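Local coordinates for penicillin-binding protein 1A (Mycobacterium tuberculosis, PDB 5CXW), which builds the mycobacterial cell wall, polymerising glycan strands with one domain and cross-linking their peptides with the penicillin-sensitive transpeptidase domain modelled here, at residues Ile67-Gly72 / Thr220-Gly225; Ile112-Gln117 / Thr267-Pro272. All coordinates share one frame; numbering follows the deposited sequence.

Interaction 1: residues Ile67-Gly72 / Thr220-Gly225; sequences IDPHNG and TLAASG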
loop_
_atom_site.group_PDB
_atom_site.type_symbol
_atom_site.label_atom_id
_atom_site.label_comp_id
_atom_site.label_asym_id
_atom_site.label_seq_id
_atom_site.Cartn_x
_atom_site.Cartn_y
_atom_site.Cartn_z
ATOM N N ILE A 67 7.014 -4.263 -4.902
ATOM C CA ILE A 67 6.680 -5.585 -5.415
ATOM C C ILE A 67 6.432 -5.549 -6.925
ATOM O O ILE A 67 5.816 -4.603 -7.458
ATOM C CB ILE A 67 5.429 -6.094 -4.686
ATOM C CG1 ILE A 67 5.857 -6.509 -3.250
ATOM C CG2 ILE A 67 4.821 -7.317 -5.374
ATOM C CD1 ILE A 67 4.737 -6.817 -2.325
ATOM N N ASP A 68 6.950 -6.563 -7.615
ATOM C CA ASP A 68 6.698 -6.797 -9.025
ATOM C C ASP A 68 5.281 -7.364 -9.237
ATOM O O ASP A 68 5.001 -8.499 -8.851
ATOM C CB ASP A 68 7.750 -7.762 -9.551
ATOM C CG ASP A 68 7.674 -7.979 -11.050
ATOM O OD1 ASP A 68 6.684 -7.580 -11.694
ATOM O OD2 ASP A 68 8.678 -8.578 -11.548
ATOM N N PRO A 69 4.352 -6.583 -9.839
ATOM C CA PRO A 69 3.022 -7.112 -10.047
ATOM C C PRO A 69 2.920 -8.337 -10.952
ATOM O O PRO A 69 1.892 -9.058 -10.946
ATOM C CB PRO A 69 2.263 -5.904 -10.688
ATOM C CG PRO A 69 3.037 -4.692 -10.221
ATOM C CD PRO A 69 4.454 -5.207 -10.364
ATOM N N HIS A 70 3.947 -8.542 -11.786
ATOM C CA HIS A 70 3.935 -9.714 -12.666
ATOM C C HIS A 70 4.011 -11.048 -11.923
ATOM O O HIS A 70 3.653 -12.108 -12.479
ATOM C CB HIS A 70 5.055 -9.657 -13.701
ATOM C CG HIS A 70 5.112 -8.379 -14.476
ATOM N ND1 HIS A 70 6.302 -7.834 -14.924
ATOM C CD2 HIS A 70 4.146 -7.591 -14.962
ATOM C CE1 HIS A 70 6.052 -6.722 -15.589
ATOM N NE2 HIS A 70 4.749 -6.553 -15.630
ATOM N N ASN A 71 4.604 -11.032 -10.748
ATOM C CA ASN A 71 4.834 -12.287 -10.053
ATOM C C ASN A 71 4.886 -12.283 -8.553
ATOM O O ASN A 71 5.098 -13.329 -7.975
ATOM C CB ASN A 71 6.139 -12.859 -10.616
ATOM C CG ASN A 71 7.249 -11.884 -10.488
ATOM O OD1 ASN A 71 7.273 -11.037 -9.635
ATOM N ND2 ASN A 71 8.204 -11.977 -11.417
ATOM N N GLY A 72 4.728 -11.129 -7.902
ATOM C CA GLY A 72 4.775 -11.083 -6.417
ATOM C C GLY A 72 6.154 -10.936 -5.836
ATOM O O GLY A 72 6.307 -10.879 -4.604
ATOM N N THR A 220 -1.765 -6.168 -7.013
ATOM C CA THR A 220 -2.864 -6.884 -7.608
ATOM C C THR A 220 -3.652 -5.958 -8.539
ATOM O O THR A 220 -4.077 -6.362 -9.646
ATOM C CB THR A 220 -3.755 -7.482 -6.494
ATOM O OG1 THR A 220 -2.984 -8.426 -5.742
ATOM C CG2 THR A 220 -4.994 -8.162 -7.026
ATOM N N LEU A 221 -3.854 -4.719 -8.086
ATOM C CA LEU A 221 -4.477 -3.712 -8.940
ATOM C C LEU A 221 -3.651 -3.450 -10.210
ATOM O O LEU A 221 -4.212 -3.413 -11.326
ATOM C CB LEU A 221 -4.763 -2.432 -8.173
ATOM C CG LEU A 221 -5.757 -2.527 -7.025
ATOM C CD1 LEU A 221 -5.719 -1.234 -6.230
ATOM C CD2 LEU A 221 -7.144 -2.814 -7.559
ATOM N N ALA A 222 -2.344 -3.309 -10.017
ATOM C CA ALA A 222 -1.389 -3.020 -11.116
ATOM C C ALA A 222 -1.394 -4.135 -12.154
ATOM O O ALA A 222 -1.185 -3.898 -13.354
ATOM C CB ALA A 222 0.007 -2.819 -10.559
ATOM N N ALA A 223 -1.675 -5.346 -11.669
ATOM C CA ALA A 223 -1.748 -6.564 -12.558
ATOM C C ALA A 223 -3.165 -6.850 -13.078
ATOM O O ALA A 223 -3.477 -8.002 -13.446
ATOM C CB ALA A 223 -1.185 -7.744 -11.822
ATOM N N SER A 224 -4.039 -5.827 -13.076
ATOM C CA SER A 224 -5.396 -5.984 -13.620
ATOM C C SER A 224 -6.167 -7.045 -12.853
ATOM O O SER A 224 -6.942 -7.773 -13.439
ATOM C CB SER A 224 -5.376 -6.244 -15.127
ATOM O OG SER A 224 -5.014 -5.031 -15.817
ATOM N N GLY A 225 -5.906 -7.128 -11.531
ATOM C CA GLY A 225 -6.693 -7.960 -10.622
ATOM C C GLY A 225 -6.105 -9.308 -10.320
ATOM O O GLY A 225 -6.721 -10.078 -9.583
#
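P69 meets A222 and A223 with the CB–CG side of its ring, and the contact is van der Waals packing, mostly between apolar side chains; no hydrogen bond runs between 67-72 and 220-225. The ring carbon P69 CG lies 3.6 Å from A222 CB, with P69 CB nearly as close to the same methyl. The neighbouring methyl, A223 CB, sits 4.1 Å from P69 CB and also packs against the proline carbonyl, 3.5 Å from P69 O. Two consecutive alanines at a helix end thus receive one proline, and their short side chains let the backbones approach to 5.4 Å between P69 CA and A223 CA.

Hydrogen bonds shape each side separately. D68 OD1 accepts from H70 N at 2.9 Å, an Asx turn in which the N-H comes from above the carboxylate plane. The other carboxylate oxygen, D68 OD2, forms a salt bridge with R75. The backbone oxygen D68 O accepts from both N71 N and G72 N. Within 220-225, G225 N bonds to T220 O at 2.7 Å and S224 N to L221 O, with S224 at positive phi.

This second pattern is a Schellman motif closing helix 211-222, here packed against the turn that joins antiparallel strands 60-67 and 74-78 of the transpeptidase domain's central sheet.

Interaction 2: residues Ile112-Gln117 / Thr267-Pro272; sequences IGLGYQ and TAAMEP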
loop_
_atom_site.group_PDB
_atom_site.type_symbol
_atom_site.label_atom_id
_atom_site.label_comp_id
_atom_site.label_asym_id
_atom_site.label_seq_id
_atom_site.Cartn_x
_atom_site.Cartn_y
_atom_site.Cartn_z
ATOM N N ILE A 112 -21.342 -0.260 -8.955
ATOM C CA ILE A 112 -21.348 1.147 -8.616
ATOM C C ILE A 112 -20.059 1.704 -9.246
ATOM O O ILE A 112 -18.937 1.427 -8.743
ATOM C CB ILE A 112 -21.401 1.429 -7.071
ATOM C CG1 ILE A 112 -22.642 0.770 -6.460
ATOM C CG2 ILE A 112 -21.393 2.928 -6.769
ATOM C CD1 ILE A 112 -22.615 0.670 -4.954
ATOM N N GLY A 113 -20.210 2.498 -10.294
ATOM C CA GLY A 113 -19.058 2.868 -11.075
ATOM C C GLY A 113 -18.471 4.223 -10.748
ATOM O O GLY A 113 -18.978 4.942 -9.851
ATOM N N LEU A 114 -17.455 4.607 -11.528
ATOM C CA LEU A 114 -16.684 5.833 -11.202
ATOM C C LEU A 114 -17.502 7.099 -11.243
ATOM O O LEU A 114 -17.166 8.057 -10.577
ATOM C CB LEU A 114 -15.438 5.957 -12.073
ATOM C CG LEU A 114 -14.390 4.909 -11.909
ATOM C CD1 LEU A 114 -13.185 5.250 -12.757
ATOM C CD2 LEU A 114 -13.969 4.629 -10.473
ATOM N N GLY A 115 -18.597 7.101 -12.006
ATOM C CA GLY A 115 -19.462 8.251 -12.117
ATOM C C GLY A 115 -20.583 8.353 -11.095
ATOM O O GLY A 115 -21.375 9.315 -11.164
ATOM N N TYR A 116 -20.646 7.423 -10.142
ATOM C CA TYR A 116 -21.641 7.444 -9.074
ATOM C C TYR A 116 -21.450 8.719 -8.250
ATOM O O TYR A 116 -20.371 8.956 -7.702
ATOM C CB TYR A 116 -21.535 6.177 -8.201
ATOM C CG TYR A 116 -22.508 6.198 -7.052
ATOM C CD1 TYR A 116 -23.870 6.318 -7.269
ATOM C CD2 TYR A 116 -22.040 6.103 -5.739
ATOM C CE1 TYR A 116 -24.754 6.309 -6.190
ATOM C CE2 TYR A 116 -22.928 6.044 -4.656
ATOM C CZ TYR A 116 -24.240 6.207 -4.876
ATOM O OH TYR A 116 -25.051 6.192 -3.739
ATOM N N GLN A 117 -22.505 9.527 -8.144
ATOM C CA GLN A 117 -22.418 10.836 -7.458
ATOM C C GLN A 117 -22.763 10.667 -6.004
ATOM O O GLN A 117 -23.832 10.101 -5.680
ATOM C CB GLN A 117 -23.437 11.772 -8.091
ATOM C CG GLN A 117 -23.145 12.140 -9.520
ATOM C CD GLN A 117 -22.046 13.158 -9.612
ATOM O OE1 GLN A 117 -21.896 14.021 -8.736
ATOM N NE2 GLN A 117 -21.208 13.031 -10.632
ATOM N N THR A 267 -7.487 1.835 -11.234
ATOM C CA THR A 267 -6.296 2.465 -11.807
ATOM C C THR A 267 -6.625 3.813 -12.380
ATOM O O THR A 267 -5.929 4.789 -12.095
ATOM C CB THR A 267 -5.632 1.520 -12.818
ATOM O OG1 THR A 267 -5.264 0.338 -12.116
ATOM C CG2 THR A 267 -4.407 2.152 -13.471
ATOM N N ALA A 268 -7.681 3.860 -13.214
ATOM C CA ALA A 268 -8.042 5.074 -13.895
ATOM C C ALA A 268 -8.311 6.187 -12.836
ATOM O O ALA A 268 -7.924 7.336 -13.053
ATOM C CB ALA A 268 -9.226 4.869 -14.817
ATOM N N ALA A 269 -9.040 5.867 -11.797
ATOM C CA ALA A 269 -9.285 6.861 -10.719
ATOM C C ALA A 269 -8.060 7.366 -10.019
ATOM O O ALA A 269 -8.019 8.549 -9.589
ATOM C CB ALA A 269 -10.273 6.289 -9.709
ATOM N N MET A 270 -7.043 6.495 -9.912
ATOM C CA MET A 270 -5.794 6.773 -9.189
ATOM C C MET A 270 -4.756 7.479 -10.051
ATOM O O MET A 270 -3.798 8.033 -9.515
ATOM C CB MET A 270 -5.189 5.491 -8.626
ATOM C CG MET A 270 -6.078 4.945 -7.556
ATOM S SD MET A 270 -5.578 3.291 -7.040
ATOM C CE MET A 270 -4.013 3.703 -6.228
ATOM N N GLU A 271 -4.933 7.439 -11.363
ATOM C CA GLU A 271 -3.896 8.019 -12.285
ATOM C C GLU A 271 -3.521 9.448 -11.982
ATOM O O GLU A 271 -2.344 9.767 -12.006
ATOM C CB GLU A 271 -4.289 7.880 -13.736
ATOM C CG GLU A 271 -3.984 6.522 -14.325
ATOM C CD GLU A 271 -4.330 6.451 -15.809
ATOM O OE1 GLU A 271 -5.479 6.171 -16.124
ATOM O OE2 GLU A 271 -3.476 6.684 -16.659
ATOM N N PRO A 272 -4.508 10.325 -11.672
ATOM C CA PRO A 272 -4.131 11.740 -11.492
ATOM C C PRO A 272 -3.505 12.026 -10.110
ATOM O O PRO A 272 -3.230 13.187 -9.778
ATOM C CB PRO A 272 -5.460 12.484 -11.588
ATOM C CG PRO A 272 -6.525 11.479 -11.414
ATOM C CD PRO A 272 -5.972 10.131 -11.817
#
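L114 turns both its methyls to A269 CB, so that a beta turn leans on the last part of helix 260-270 in the transpeptidase domain. L114 CD2 is the nearer, 4.1 Å from A269 CB, while L114 CD1 alone also reaches A268 CB, at a loose 4.5 Å. The contact is wholly apolar and buried. The leucine CG lies beside the backbone N and anti to the carbonyl carbon (chi1 -64°), which carries the forked end out from the turn to the helix. The backbones stay well apart, 7.5 Å between L114 CA and A269 CA, and the leucine side chain spans the interval.

One shell further out, L104 of helix 100-109 touches both L114 and A269. A269 also packs on A144 and L147 of helix 143-149, and A268 on P367, so the small alanines sit among several neighbours. On T267, facing the other way on the helix, OG1 is hydrogen-bonded to Y311 OH and A263 O.

What presents L114 is a type I turn from G113 to Y116, with the leucine at its second position, closed by the bond from Y116 N to G113 O at 3.0 Å.

Overall arrangement
From the N terminus, the chain first leaves the central sheet at 67-72, the turn between strands 60-67 and 74-78, then runs through helix 100-109 to the 112-117 loop. Interaction 1 closes when helix 211-222 ends at 220-225, 148 residues after the first turn; interaction 2 closes later, when helix 260-270 brings in 267-272, a span of 150 residues. The segments alternate, so the two loops cross. Interaction 1 ties a sheet turn to a helix end, whereas interaction 2 joins the loop after helix 100-109 to the end of helix 260-270. Their centres lie 19 Å apart, yet they touch where L221 O packs against T267 OG1.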